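Local coordinates for protein T cell receptor mu chain (Monodelphis domestica, PDB 7L15) that pairs with a gamma chain to form the marsupial gamma mu T cell receptor, which probably recognises antigen at the T cell surface, at residues Ser137-Cys151 and Ile201-Ser215. Sequence-based numbering, arbitrary orientation.
Sequences SPSVFLVRDQDAVAC and ITCSVKHLGKEIHMS
One water joins Ser137 to His207. It lies 2.6 Å from Ser137 OG and 2.8 Å from His207 ND1, in the plane of the imidazole at its edge, and it donates to His207 O. NE2, the other ring nitrogen, is hydrogen-bonded to Pro158 O. Bonds at both nitrogens hold the imidazole in place. Pro138 CD rests obliquely against this ring, 3.6 Å from ND1. Pro138 CG meets Val205 CG1 and Ile212 CD1.

Further along, the two branches of Val140 divide the work. CG2 sits between Ile212 CG2 and Val205 CG2, and CG1, anti to the backbone N (chi1 179°), turns to Cys203 SG. The Cys151 and Cys203 sulfurs are bonded at 2.0 Å, with chi3 -85°. This is the disulfide between the sheets that is characteristic of immunoglobulin domains. Leu142 CD2 packs on Cys203 CB at 3.8 Å. Met214 bends at chi3 (134°) and brings its CE to 3.5 Å from Leu142 CB. Met214 SD accepts a weak hydrogen bond from Leu142 N, 3.6 Å away. At the far end the Arg144 and Ile201 side chains slide past each other in opposite directions, and Arg144 NH2 lies 3.3 Å from Ile201 CG2. The same NH2 makes weak hydrogen bonds to Asp199 O and Gly196 O.

The contact joins the two sheets of the C1-set domain. Strands 139-145 and 148-156 belong to one, strands 201-207 and 210-216 to the other. Leu165 and Val163 of strand 162-167 add to the core beside Cys203. Phe141 and Val143 point away from this interface. Phe141 packs on Gln139, and Val143 on Phe130, of the T cell receptor gamma chain.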
loop_
_atom_site.group_PDB
_atom_site.type_symbol
_atom_site.label_atom_id
_atom_site.label_comp_id
_atom_site.label_asym_id
_atom_site.label_seq_id
_atom_site.Cartn_x
_atom_site.Cartn_y
_atom_site.Cartn_z
ATOM N N SER A 137 -18.822 -12.246 -19.053
ATOM C CA SER A 137 -19.922 -11.570 -18.373
ATOM C C SER A 137 -19.890 -11.901 -16.884
ATOM O O SER A 137 -19.586 -13.035 -16.516
ATOM C CB SER A 137 -21.266 -11.998 -18.948
ATOM O OG SER A 137 -21.369 -11.641 -20.309
ATOM N N PRO A 138 -20.197 -10.941 -16.017
ATOM C CA PRO A 138 -20.216 -11.219 -14.578
ATOM C C PRO A 138 -21.478 -11.947 -14.154
ATOM O O PRO A 138 -22.495 -11.962 -14.859
ATOM C CB PRO A 138 -20.178 -9.824 -13.953
ATOM C CG PRO A 138 -20.897 -8.957 -14.962
ATOM C CD PRO A 138 -20.440 -9.513 -16.305
ATOM N N SER A 139 -21.389 -12.559 -12.977
ATOM C CA SER A 139 -22.563 -12.964 -12.217
ATOM C C SER A 139 -22.819 -11.923 -11.133
ATOM O O SER A 139 -21.919 -11.171 -10.751
ATOM C CB SER A 139 -22.373 -14.353 -11.596
ATOM O OG SER A 139 -21.045 -14.514 -11.126
ATOM N N VAL A 140 -24.068 -11.861 -10.661
ATOM C CA VAL A 140 -24.504 -10.788 -9.776
ATOM C C VAL A 140 -25.223 -11.386 -8.572
ATOM O O VAL A 140 -26.167 -12.165 -8.730
ATOM C CB VAL A 140 -25.411 -9.786 -10.517
ATOM C CG1 VAL A 140 -25.877 -8.696 -9.585
ATOM C CG2 VAL A 140 -24.662 -9.188 -11.708
ATOM N N PHE A 141 -24.795 -10.999 -7.370
ATOM C CA PHE A 141 -25.380 -11.509 -6.139
ATOM C C PHE A 141 -25.703 -10.356 -5.215
ATOM O O PHE A 141 -24.867 -9.466 -5.025
ATOM C CB PHE A 141 -24.423 -12.478 -5.448
ATOM C CG PHE A 141 -23.906 -13.535 -6.363
ATOM C CD1 PHE A 141 -24.663 -14.673 -6.621
ATOM C CD2 PHE A 141 -22.687 -13.386 -6.991
ATOM C CE1 PHE A 141 -24.192 -15.657 -7.506
ATOM C CE2 PHE A 141 -22.205 -14.373 -7.862
ATOM C CZ PHE A 141 -22.960 -15.510 -8.115
ATOM N N LEU A 142 -26.902 -10.384 -4.630
ATOM C CA LEU A 142 -27.284 -9.429 -3.599
ATOM C C LEU A 142 -26.986 -10.009 -2.225
ATOM O O LEU A 142 -27.243 -11.189 -1.969
ATOM C CB LEU A 142 -28.770 -9.083 -3.695
ATOM C CG LEU A 142 -29.240 -8.095 -4.756
ATOM C CD1 LEU A 142 -30.761 -8.114 -4.817
ATOM C CD2 LEU A 142 -28.736 -6.713 -4.402
ATOM N N VAL A 143 -26.438 -9.173 -1.341
ATOM C CA VAL A 143 -26.189 -9.557 0.040
ATOM C C VAL A 143 -26.631 -8.406 0.924
ATOM O O VAL A 143 -26.476 -7.234 0.566
ATOM C CB VAL A 143 -24.704 -9.892 0.320
ATOM C CG1 VAL A 143 -24.581 -10.628 1.660
ATOM C CG2 VAL A 143 -24.094 -10.694 -0.828
ATOM N N ARG A 144 -27.147 -8.746 2.099
ATOM C CA ARG A 144 -27.727 -7.780 3.020
ATOM C C ARG A 144 -27.144 -7.946 4.416
ATOM O O ARG A 144 -26.779 -9.046 4.830
ATOM C CB ARG A 144 -29.244 -7.932 3.105
ATOM C CG ARG A 144 -30.004 -6.758 2.578
ATOM C CD ARG A 144 -31.457 -6.855 2.992
ATOM N NE ARG A 144 -32.268 -5.828 2.352
ATOM C CZ ARG A 144 -32.936 -6.007 1.217
ATOM N NH1 ARG A 144 -32.892 -7.176 0.591
ATOM N NH2 ARG A 144 -33.647 -5.014 0.708
ATOM N N ASP A 145 -27.036 -6.827 5.125
ATOM C CA ASP A 145 -26.772 -6.828 6.563
ATOM C C ASP A 145 -27.485 -5.593 7.106
ATOM O O ASP A 145 -27.036 -4.464 6.878
ATOM C CB ASP A 145 -25.280 -6.810 6.866
ATOM C CG ASP A 145 -24.977 -7.056 8.331
ATOM O OD1 ASP A 145 -25.431 -8.083 8.877
ATOM O OD2 ASP A 145 -24.264 -6.235 8.934
ATOM N N GLN A 146 -28.624 -5.816 7.764
ATOM C CA GLN A 146 -29.478 -4.761 8.312
ATOM C C GLN A 146 -29.872 -3.826 7.173
ATOM O O GLN A 146 -30.494 -4.307 6.209
ATOM C CB GLN A 146 -28.761 -4.115 9.494
ATOM C CG GLN A 146 -28.224 -5.137 10.469
ATOM C CD GLN A 146 -27.766 -4.519 11.762
ATOM O OE1 GLN A 146 -28.537 -3.839 12.432
ATOM N NE2 GLN A 146 -26.504 -4.749 12.122
ATOM N N ASP A 147 -29.554 -2.529 7.233
ATOM C CA ASP A 147 -29.949 -1.553 6.220
ATOM C C ASP A 147 -28.883 -1.353 5.156
ATOM O O ASP A 147 -28.990 -0.429 4.343
ATOM C CB ASP A 147 -30.284 -0.204 6.872
ATOM C CG ASP A 147 -29.081 0.439 7.546
ATOM O OD1 ASP A 147 -28.440 -0.222 8.389
ATOM O OD2 ASP A 147 -28.768 1.606 7.223
ATOM N N ALA A 148 -27.848 -2.182 5.158
ATOM C CA ALA A 148 -26.802 -2.125 4.158
ATOM C C ALA A 148 -27.048 -3.232 3.142
ATOM O O ALA A 148 -27.392 -4.363 3.512
ATOM C CB ALA A 148 -25.426 -2.268 4.808
ATOM N N VAL A 149 -26.909 -2.894 1.865
ATOM C CA VAL A 149 -26.997 -3.866 0.787
ATOM C C VAL A 149 -25.700 -3.806 0.001
ATOM O O VAL A 149 -25.252 -2.722 -0.391
ATOM C CB VAL A 149 -28.212 -3.619 -0.124
ATOM C CG1 VAL A 149 -28.175 -2.207 -0.691
ATOM C CG2 VAL A 149 -28.233 -4.648 -1.243
ATOM N N ALA A 150 -25.081 -4.963 -0.192
ATOM C CA ALA A 150 -23.927 -5.097 -1.057
ATOM C C ALA A 150 -24.370 -5.838 -2.302
ATOM O O ALA A 150 -25.099 -6.825 -2.222
ATOM C CB ALA A 150 -22.775 -5.860 -0.376
ATOM N N CYS A 151 -23.944 -5.352 -3.449
ATOM C CA CYS A 151 -24.144 -6.056 -4.701
ATOM C C CYS A 151 -22.788 -6.608 -5.129
ATOM O O CYS A 151 -21.860 -5.843 -5.383
ATOM C CB CYS A 151 -24.751 -5.117 -5.747
ATOM S SG CYS A 151 -24.935 -5.884 -7.307
ATOM N N ILE A 201 -35.243 -4.592 -3.569
ATOM C CA ILE A 201 -33.973 -4.082 -4.061
ATOM C C ILE A 201 -33.603 -4.831 -5.333
ATOM O O ILE A 201 -33.841 -6.038 -5.455
ATOM C CB ILE A 201 -32.865 -4.190 -2.982
ATOM C CG1 ILE A 201 -31.541 -3.649 -3.514
ATOM C CG2 ILE A 201 -32.732 -5.612 -2.447
ATOM C CD1 ILE A 201 -31.641 -2.201 -3.930
ATOM N N THR A 202 -33.060 -4.100 -6.298
ATOM C CA THR A 202 -32.582 -4.691 -7.535
ATOM C C THR A 202 -31.184 -4.173 -7.809
ATOM O O THR A 202 -30.946 -2.963 -7.764
ATOM C CB THR A 202 -33.504 -4.360 -8.721
ATOM O OG1 THR A 202 -34.762 -5.024 -8.549
ATOM C CG2 THR A 202 -32.868 -4.809 -10.034
ATOM N N CYS A 203 -30.262 -5.078 -8.089
ATOM C CA CYS A 203 -28.952 -4.688 -8.564
ATOM C C CYS A 203 -28.875 -4.993 -10.047
ATOM O O CYS A 203 -29.141 -6.122 -10.466
ATOM C CB CYS A 203 -27.837 -5.416 -7.823
ATOM S SG CYS A 203 -26.275 -4.763 -8.357
ATOM N N SER A 204 -28.500 -4.003 -10.835
ATOM C CA SER A 204 -28.544 -4.128 -12.278
ATOM C C SER A 204 -27.191 -3.742 -12.856
ATOM O O SER A 204 -26.688 -2.647 -12.581
ATOM C CB SER A 204 -29.655 -3.256 -12.856
ATOM O OG SER A 204 -29.451 -3.093 -14.245
ATOM N N VAL A 205 -26.611 -4.640 -13.652
ATOM C CA VAL A 205 -25.257 -4.496 -14.175
ATOM C C VAL A 205 -25.302 -4.514 -15.694
ATOM O O VAL A 205 -25.972 -5.362 -16.293
ATOM C CB VAL A 205 -24.337 -5.616 -13.646
ATOM C CG1 VAL A 205 -22.953 -5.525 -14.282
ATOM C CG2 VAL A 205 -24.242 -5.536 -12.126
ATOM N N LYS A 206 -24.584 -3.586 -16.310
ATOM C CA LYS A 206 -24.454 -3.519 -17.758
ATOM C C LYS A 206 -22.992 -3.747 -18.100
ATOM O O LYS A 206 -22.108 -3.083 -17.550
ATOM C CB LYS A 206 -24.951 -2.176 -18.299
ATOM C CG LYS A 206 -26.454 -2.145 -18.554
ATOM C CD LYS A 206 -26.994 -0.725 -18.537
ATOM C CE LYS A 206 -28.359 -0.628 -19.212
ATOM N NZ LYS A 206 -28.436 0.524 -20.173
ATOM N N HIS A 207 -22.738 -4.705 -18.979
ATOM C CA HIS A 207 -21.373 -5.093 -19.290
ATOM C C HIS A 207 -21.385 -5.598 -20.720
ATOM O O HIS A 207 -22.141 -6.522 -21.038
ATOM C CB HIS A 207 -20.876 -6.157 -18.304
ATOM C CG HIS A 207 -19.468 -6.600 -18.552
ATOM N ND1 HIS A 207 -19.165 -7.780 -19.195
ATOM C CD2 HIS A 207 -18.281 -6.017 -18.250
ATOM C CE1 HIS A 207 -17.849 -7.900 -19.287
ATOM N NE2 HIS A 207 -17.290 -6.845 -18.717
ATOM N N LEU A 208 -20.604 -4.942 -21.585
ATOM C CA LEU A 208 -20.521 -5.272 -23.017
ATOM C C LEU A 208 -21.898 -5.294 -23.656
ATOM O O LEU A 208 -22.218 -6.171 -24.457
ATOM C CB LEU A 208 -19.809 -6.611 -23.240
ATOM C CG LEU A 208 -18.382 -6.621 -22.700
ATOM C CD1 LEU A 208 -17.789 -7.985 -22.876
ATOM C CD2 LEU A 208 -17.528 -5.561 -23.387
ATOM N N GLY A 209 -22.731 -4.331 -23.283
ATOM C CA GLY A 209 -24.061 -4.254 -23.848
ATOM C C GLY A 209 -25.033 -5.325 -23.403
ATOM O O GLY A 209 -26.153 -5.359 -23.924
ATOM N N LYS A 210 -24.645 -6.209 -22.482
ATOM C CA LYS A 210 -25.561 -7.171 -21.880
ATOM C C LYS A 210 -25.965 -6.675 -20.498
ATOM O O LYS A 210 -25.185 -6.017 -19.808
ATOM C CB LYS A 210 -24.921 -8.560 -21.765
ATOM N N GLU A 211 -27.191 -6.988 -20.099
ATOM C CA GLU A 211 -27.707 -6.597 -18.794
ATOM C C GLU A 211 -27.838 -7.836 -17.923
ATOM O O GLU A 211 -28.396 -8.848 -18.354
ATOM C CB GLU A 211 -29.049 -5.880 -18.928
ATOM C CG GLU A 211 -29.469 -5.057 -17.706
ATOM C CD GLU A 211 -30.124 -5.904 -16.615
ATOM O OE1 GLU A 211 -30.029 -5.518 -15.431
ATOM O OE2 GLU A 211 -30.737 -6.953 -16.941
ATOM N N ILE A 212 -27.288 -7.761 -16.713
ATOM C CA ILE A 212 -27.355 -8.833 -15.725
ATOM C C ILE A 212 -27.885 -8.217 -14.444
ATOM O O ILE A 212 -27.623 -7.045 -14.152
ATOM C CB ILE A 212 -25.991 -9.513 -15.468
ATOM C CG1 ILE A 212 -25.280 -9.873 -16.777
ATOM C CG2 ILE A 212 -26.170 -10.755 -14.604
ATOM C CD1 ILE A 212 -24.341 -8.794 -17.269
ATOM N N HIS A 213 -28.636 -9.005 -13.677
ATOM C CA HIS A 213 -29.281 -8.450 -12.495
ATOM C C HIS A 213 -29.703 -9.559 -11.540
ATOM O O HIS A 213 -29.889 -10.712 -11.936
ATOM C CB HIS A 213 -30.500 -7.604 -12.880
ATOM C CG HIS A 213 -31.654 -8.407 -13.391
ATOM N ND1 HIS A 213 -31.843 -8.667 -14.732
ATOM C CD2 HIS A 213 -32.684 -9.002 -12.745
ATOM C CE1 HIS A 213 -32.936 -9.393 -14.889
ATOM N NE2 HIS A 213 -33.465 -9.608 -13.699
ATOM N N MET A 214 -29.856 -9.172 -10.270
ATOM C CA MET A 214 -30.538 -9.937 -9.235
ATOM C C MET A 214 -31.467 -8.995 -8.471
ATOM O O MET A 214 -31.137 -7.824 -8.260
ATOM C CB MET A 214 -29.544 -10.603 -8.264
ATOM C CG MET A 214 -30.224 -11.413 -7.145
ATOM S SD MET A 214 -29.125 -12.640 -6.376
ATOM C CE MET A 214 -29.414 -12.410 -4.630
ATOM N N SER A 215 -32.627 -9.494 -8.058
ATOM C CA SER A 215 -33.533 -8.706 -7.233
ATOM C C SER A 215 -34.047 -9.541 -6.077
ATOM O O SER A 215 -34.308 -10.736 -6.227
ATOM C CB SER A 215 -34.756 -8.154 -8.010
ATOM O OG SER A 215 -34.706 -8.391 -9.404
HETATM O O HOH W 1 -21.192 -9.072 -20.559
#